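Local coordinates for transcriptional regulator, GntR family (Ralstonia eutropha, PDB 3IHU), which probably binds DNA through a winged helix-turn-helix domain and regulates transcription, its helical FCD domain being of a kind that in relatives often senses small molecules, at residues A[126-131]-A[135-140]; A[183-188]-A[206-211]. One frame throughout, in Å; residues are numbered along the deposited sequence.

Interaction 1 (A[126-131]-A[135-140]); sequences VAAEKA and ETFSNA
An antiparallel helical hairpin of the FCD domain brings the last turn of helix 112-130 against the start of helix 134-152, where Ala-128 meets Thr-136 and Phe-137. The segment axes approach to 8.3 Å, with 158° between their N-to-C directions, a spacing that a small residue on the facing side permits. The methyl CB of Ala-128 points at the partner helix and does most of the touching: it sits 3.5 Å from the backbone N of Phe-137, 3.7 Å from Phe-137 CB and, in the conformer of Thr-136 described here, 3.2 Å from Thr-136 OG1. In that conformer the threonine hydroxyl is tucked back over its own backbone (chi1 58°), where OG1 lies beside the alanine methyl and also hydrogen-bonds the carbonyl O of Asp-133. The ring of Phe-137 leaves its helix with CG anti to the backbone N (chi1 -172°) and runs along the flank of helix 112-130. Ala-128 CB lies at the ring's edge, close to its plane, while CD1 comes within 3.9 Å of Glu-129 N and CE1 within 4.1 Å of Glu-129 CB. The ring also touches Leu-125 and, on helix 179-195, Arg-179 and Arg-182. An antiparallel helical hairpin with an alanine facing the partner helix, and beside it a phenylalanine that also reaches a third helix, fits the all-helical FCD fold.

Interaction 2 (A[183-188]-A[206-211]); sequences LDDYRR and AAHVKN
Asp-185 reaches from helix 179-195 toward helix 198-219, and its side chain finds partners there from CB to both oxygens. CB, directed at the opposing helix, packs 3.3 Å from ND1 of His-208. With CG anti to the carbonyl carbon (chi1 -69°), the carboxylate is carried along the interface toward Asn-211. Oxygen OD2 accepts two bonds: a nearly straight one (176°) from His-208 ND1, 3.0 Å long, through its anti lone pair and in the imidazole plane, and another from Asn-211 ND2, also 3.0 Å, arriving on the syn side but tilted from the carboxylate plane. OD1 receives a further bond from Asn-211 ND2, short at 2.8 Å but bent and weak; the main grip of the amide is on OD2. Carboxylate and imidazole cross at about a right angle. Asp-185 and His-208 are buried between two antiparallel helices of the FCD bundle, with Asn-211 at the margin, and the negative charge of Asp-185 would favour a proton on ND1 of His-208. Past the histidine comes Tyr-186, whose CE1 lies over one face of the imidazole toward its rim, 3.6 Å from NE2; the two rings are inclined at 55°. A water lies 2.9 Å from His-208 NE2, and the tyrosine hydroxyl is bonded to Arg-182. From helix 134-152, Tyr-145 touches both aromatic rings.

Overall arrangement
From the N terminus, the chain passes through the winged helix-turn-helix region and helix 84-105 before helix 112-130 leads into interaction 1, which closes a tight turn onto helix 134-152. Only after helices 155-165 and 167-172 does interaction 2 open, joining helices 179-195 and 198-219 across a second hairpin. The two loops therefore follow in series, neither nested nor crossed. Their centres are 16 Å apart, yet the segments touch: Val-126 packs on Leu-183 and Arg-187, Glu-129 on Leu-183, and Phe-137 on Tyr-186. Helix 179-195 thus lies against both helices of the first hairpin, uniting the two pairs within the FCD domain.

Interaction 1 (A[126-131]-A[135-140])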
loop_
_atom_site.group_PDB
_atom_site.type_symbol
_atom_site.label_atom_id
_atom_site.label_comp_id
_atom_site.label_asym_id
_atom_site.label_seq_id
_atom_site.Cartn_x
_atom_site.Cartn_y
_atom_site.Cartn_z
ATOM N N VAL A 126 9.625 -10.085 8.949
ATOM C CA VAL A 126 10.061 -11.481 9.071
ATOM C C VAL A 126 9.303 -12.196 10.223
ATOM O O VAL A 126 8.787 -13.298 10.050
ATOM C CB VAL A 126 11.589 -11.618 9.305
ATOM C CG1 VAL A 126 11.949 -13.091 9.661
ATOM C CG2 VAL A 126 12.388 -11.159 8.070
ATOM N N ALA A 127 9.223 -11.526 11.370
ATOM C CA ALA A 127 8.492 -12.037 12.526
ATOM C C ALA A 127 6.998 -12.183 12.241
ATOM O O ALA A 127 6.392 -13.182 12.618
ATOM C CB ALA A 127 8.723 -11.145 13.738
ATOM N N ALA A 128 6.373 -11.202 11.584
ATOM C CA ALA A 128 4.954 -11.346 11.288
ATOM C C ALA A 128 4.702 -12.500 10.312
ATOM O O ALA A 128 3.687 -13.226 10.457
ATOM C CB ALA A 128 4.341 -10.056 10.750
ATOM N N GLU A 129 5.578 -12.663 9.318
ATOM C CA GLU A 129 5.399 -13.717 8.308
ATOM C C GLU A 129 5.451 -15.096 8.949
ATOM O O GLU A 129 4.603 -15.952 8.676
ATOM C CB GLU A 129 6.451 -13.637 7.235
ATOM C CG GLU A 129 6.198 -14.530 6.012
ATOM C CD GLU A 129 6.521 -16.011 6.216
ATOM O OE1 GLU A 129 7.504 -16.341 6.925
ATOM O OE2 GLU A 129 5.762 -16.849 5.664
ATOM N N LYS A 130 6.446 -15.299 9.795
ATOM C CA LYS A 130 6.561 -16.535 10.538
ATOM C C LYS A 130 5.280 -16.787 11.364
ATOM O O LYS A 130 4.696 -17.882 11.272
ATOM C CB LYS A 130 7.815 -16.499 11.414
ATOM C CG LYS A 130 8.109 -17.794 12.160
ATOM C CD LYS A 130 9.414 -17.686 12.912
ATOM C CE LYS A 130 9.558 -18.796 13.968
ATOM N NZ LYS A 130 10.690 -18.498 14.873
ATOM N N ALA A 131 4.818 -15.791 12.129
ATOM C CA ALA A 131 3.613 -15.952 12.987
ATOM C C ALA A 131 2.307 -16.021 12.188
ATOM O O ALA A 131 1.236 -16.110 12.767
ATOM C CB ALA A 131 3.538 -14.813 14.026
ATOM N N GLU A 135 -2.321 -9.046 10.157
ATOM C CA GLU A 135 -2.511 -7.701 10.676
ATOM C C GLU A 135 -1.175 -7.016 10.916
ATOM O O GLU A 135 -0.934 -5.904 10.394
ATOM C CB GLU A 135 -3.328 -7.728 11.979
ATOM C CG GLU A 135 -3.559 -6.303 12.536
ATOM C CD GLU A 135 -4.635 -6.232 13.623
ATOM O OE1 GLU A 135 -5.245 -7.278 13.983
ATOM O OE2 GLU A 135 -4.845 -5.104 14.116
ATOM N N THR A 136 -0.314 -7.684 11.688
ATOM C CA THR A 136 0.998 -7.132 12.025
ATOM C C THR A 136 1.890 -7.106 10.794
ATOM O O THR A 136 2.738 -6.242 10.658
ATOM C CB THR A 136 1.724 -7.946 13.113
ATOM O OG1 THR A 136 1.870 -9.295 12.663
ATOM C CG2 THR A 136 0.958 -7.914 14.450
ATOM N N PHE A 137 1.695 -8.027 9.863
ATOM C CA PHE A 137 2.500 -8.001 8.643
ATOM C C PHE A 137 2.115 -6.753 7.863
ATOM O O PHE A 137 2.980 -6.028 7.397
ATOM C CB PHE A 137 2.304 -9.262 7.796
ATOM C CG PHE A 137 3.255 -9.358 6.635
ATOM C CD1 PHE A 137 4.518 -9.853 6.809
ATOM C CD2 PHE A 137 2.880 -8.922 5.362
ATOM C CE1 PHE A 137 5.401 -9.921 5.729
ATOM C CE2 PHE A 137 3.745 -8.987 4.308
ATOM C CZ PHE A 137 5.017 -9.497 4.487
ATOM N N SER A 138 0.810 -6.502 7.731
ATOM C CA SER A 138 0.348 -5.318 6.997
ATOM C C SER A 138 0.857 -4.048 7.622
ATOM O O SER A 138 1.213 -3.115 6.895
ATOM C CB SER A 138 -1.158 -5.222 6.922
ATOM O OG SER A 138 -1.648 -6.164 6.028
ATOM N N ASN A 139 0.923 -4.019 8.940
ATOM C CA ASN A 139 1.347 -2.795 9.644
ATOM C C ASN A 139 2.856 -2.617 9.467
ATOM O O ASN A 139 3.332 -1.503 9.314
ATOM C CB ASN A 139 1.012 -2.808 11.164
ATOM C CG ASN A 139 -0.510 -2.964 11.484
ATOM O OD1 ASN A 139 -1.380 -2.640 10.694
ATOM N ND2 ASN A 139 -0.798 -3.471 12.680
ATOM N N ALA A 140 3.618 -3.706 9.536
ATOM C CA ALA A 140 5.054 -3.579 9.342
ATOM C C ALA A 140 5.303 -3.239 7.856
ATOM O O ALA A 140 6.200 -2.506 7.554
ATOM C CB ALA A 140 5.819 -4.871 9.750
#

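Interaction 2 (A[183-188]-A[206-211])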
loop_
_atom_site.group_PDB
_atom_site.type_symbol
_atom_site.label_atom_id
_atom_site.label_comp_id
_atom_site.label_asym_id
_atom_site.label_seq_id
_atom_site.Cartn_x
_atom_site.Cartn_y
_atom_site.Cartn_z
ATOM N N LEU A 183 7.621 -11.129 1.274
ATOM C CA LEU A 183 8.645 -10.859 2.299
ATOM C C LEU A 183 10.056 -10.907 1.680
ATOM O O LEU A 183 10.908 -10.031 1.921
ATOM C CB LEU A 183 8.557 -11.882 3.412
ATOM C CG LEU A 183 9.735 -11.818 4.383
ATOM C CD1 LEU A 183 9.691 -10.482 5.190
ATOM C CD2 LEU A 183 9.735 -13.060 5.299
ATOM N N ASP A 184 10.308 -11.933 0.875
ATOM C CA ASP A 184 11.594 -12.023 0.173
ATOM C C ASP A 184 11.820 -10.807 -0.694
ATOM O O ASP A 184 12.912 -10.242 -0.720
ATOM C CB ASP A 184 11.700 -13.227 -0.740
ATOM C CG ASP A 184 13.125 -13.434 -1.185
ATOM O OD1 ASP A 184 13.957 -13.642 -0.288
ATOM O OD2 ASP A 184 13.430 -13.284 -2.383
ATOM N N ASP A 185 10.769 -10.387 -1.396
ATOM C CA ASP A 185 10.877 -9.187 -2.195
ATOM C C ASP A 185 11.258 -7.934 -1.369
ATOM O O ASP A 185 12.064 -7.077 -1.808
ATOM C CB ASP A 185 9.543 -8.941 -2.956
ATOM C CG ASP A 185 9.277 -9.965 -4.041
ATOM O OD1 ASP A 185 10.165 -10.792 -4.311
ATOM O OD2 ASP A 185 8.170 -9.937 -4.642
ATOM N N TYR A 186 10.612 -7.780 -0.218
ATOM C CA TYR A 186 10.842 -6.635 0.610
ATOM C C TYR A 186 12.251 -6.675 1.203
ATOM O O TYR A 186 12.881 -5.646 1.376
ATOM C CB TYR A 186 9.846 -6.540 1.765
ATOM C CG TYR A 186 8.385 -6.420 1.412
ATOM C CD1 TYR A 186 7.973 -5.680 0.323
ATOM C CD2 TYR A 186 7.418 -7.017 2.191
ATOM C CE1 TYR A 186 6.648 -5.543 0.015
ATOM C CE2 TYR A 186 6.069 -6.888 1.877
ATOM C CZ TYR A 186 5.700 -6.142 0.785
ATOM O OH TYR A 186 4.376 -6.006 0.415
ATOM N N ARG A 187 12.709 -7.874 1.545
ATOM C CA ARG A 187 14.066 -8.043 1.967
ATOM C C ARG A 187 15.043 -7.643 0.877
ATOM O O ARG A 187 16.018 -6.999 1.194
ATOM C CB ARG A 187 14.317 -9.469 2.415
ATOM C CG ARG A 187 13.562 -9.768 3.665
ATOM C CD ARG A 187 13.613 -11.260 3.985
ATOM N NE ARG A 187 14.787 -11.487 4.770
ATOM C CZ ARG A 187 14.958 -12.509 5.592
ATOM N NH1 ARG A 187 14.010 -13.455 5.732
ATOM N NH2 ARG A 187 16.092 -12.561 6.275
ATOM N N ARG A 188 14.796 -8.024 -0.380
ATOM C CA ARG A 188 15.712 -7.636 -1.467
ATOM C C ARG A 188 15.705 -6.101 -1.672
ATOM O O ARG A 188 16.761 -5.499 -1.947
ATOM C CB ARG A 188 15.388 -8.365 -2.799
ATOM C CG ARG A 188 15.629 -9.890 -2.742
ATOM C CD ARG A 188 14.855 -10.727 -3.819
ATOM N NE ARG A 188 15.362 -12.093 -3.859
ATOM C CZ ARG A 188 16.419 -12.507 -4.577
ATOM N NH1 ARG A 188 17.071 -11.688 -5.396
ATOM N NH2 ARG A 188 16.817 -13.776 -4.491
ATOM N N ALA A 206 10.990 -2.555 -8.511
ATOM C CA ALA A 206 10.168 -2.980 -9.651
ATOM C C ALA A 206 9.995 -4.505 -9.660
ATOM O O ALA A 206 8.903 -5.028 -9.920
ATOM C CB ALA A 206 10.747 -2.484 -10.940
ATOM N N ALA A 207 11.051 -5.220 -9.288
ATOM C CA ALA A 207 10.998 -6.677 -9.184
ATOM C C ALA A 207 9.828 -7.132 -8.342
ATOM O O ALA A 207 9.170 -8.118 -8.675
ATOM C CB ALA A 207 12.369 -7.277 -8.586
ATOM N N HIS A 208 9.578 -6.465 -7.230
ATOM C CA HIS A 208 8.521 -6.908 -6.334
ATOM C C HIS A 208 7.189 -6.916 -7.128
ATOM O O HIS A 208 6.436 -7.894 -7.126
ATOM C CB HIS A 208 8.395 -5.948 -5.145
ATOM C CG HIS A 208 7.153 -6.163 -4.329
ATOM N ND1 HIS A 208 6.738 -7.407 -3.924
ATOM C CD2 HIS A 208 6.200 -5.297 -3.917
ATOM C CE1 HIS A 208 5.615 -7.293 -3.234
ATOM N NE2 HIS A 208 5.261 -6.023 -3.230
ATOM N N VAL A 209 6.891 -5.811 -7.792
ATOM C CA VAL A 209 5.604 -5.697 -8.522
ATOM C C VAL A 209 5.514 -6.683 -9.670
ATOM O O VAL A 209 4.455 -7.249 -9.907
ATOM C CB VAL A 209 5.325 -4.267 -8.946
ATOM C CG1 VAL A 209 3.952 -4.158 -9.701
ATOM C CG2 VAL A 209 5.363 -3.367 -7.706
ATOM N N LYS A 210 6.608 -6.894 -10.374
ATOM C CA LYS A 210 6.661 -7.951 -11.386
ATOM C C LYS A 210 6.273 -9.325 -10.815
ATOM O O LYS A 210 5.562 -10.106 -11.455
ATOM C CB LYS A 210 8.078 -8.028 -11.978
ATOM C CG LYS A 210 8.543 -6.887 -12.846
ATOM C CD LYS A 210 10.016 -7.209 -13.306
ATOM C CE LYS A 210 10.685 -6.024 -13.900
ATOM N NZ LYS A 210 9.922 -5.674 -15.089
ATOM N N ASN A 211 6.704 -9.612 -9.591
ATOM C CA ASN A 211 6.317 -10.887 -8.928
ATOM C C ASN A 211 4.873 -10.949 -8.600
ATOM O O ASN A 211 4.252 -11.978 -8.837
ATOM C CB ASN A 211 7.124 -11.157 -7.637
ATOM C CG ASN A 211 8.570 -11.488 -7.920
ATOM O OD1 ASN A 211 8.915 -11.860 -9.038
ATOM N ND2 ASN A 211 9.435 -11.346 -6.910
HETATM O O HOH W 1 3.679 -4.446 -1.388
#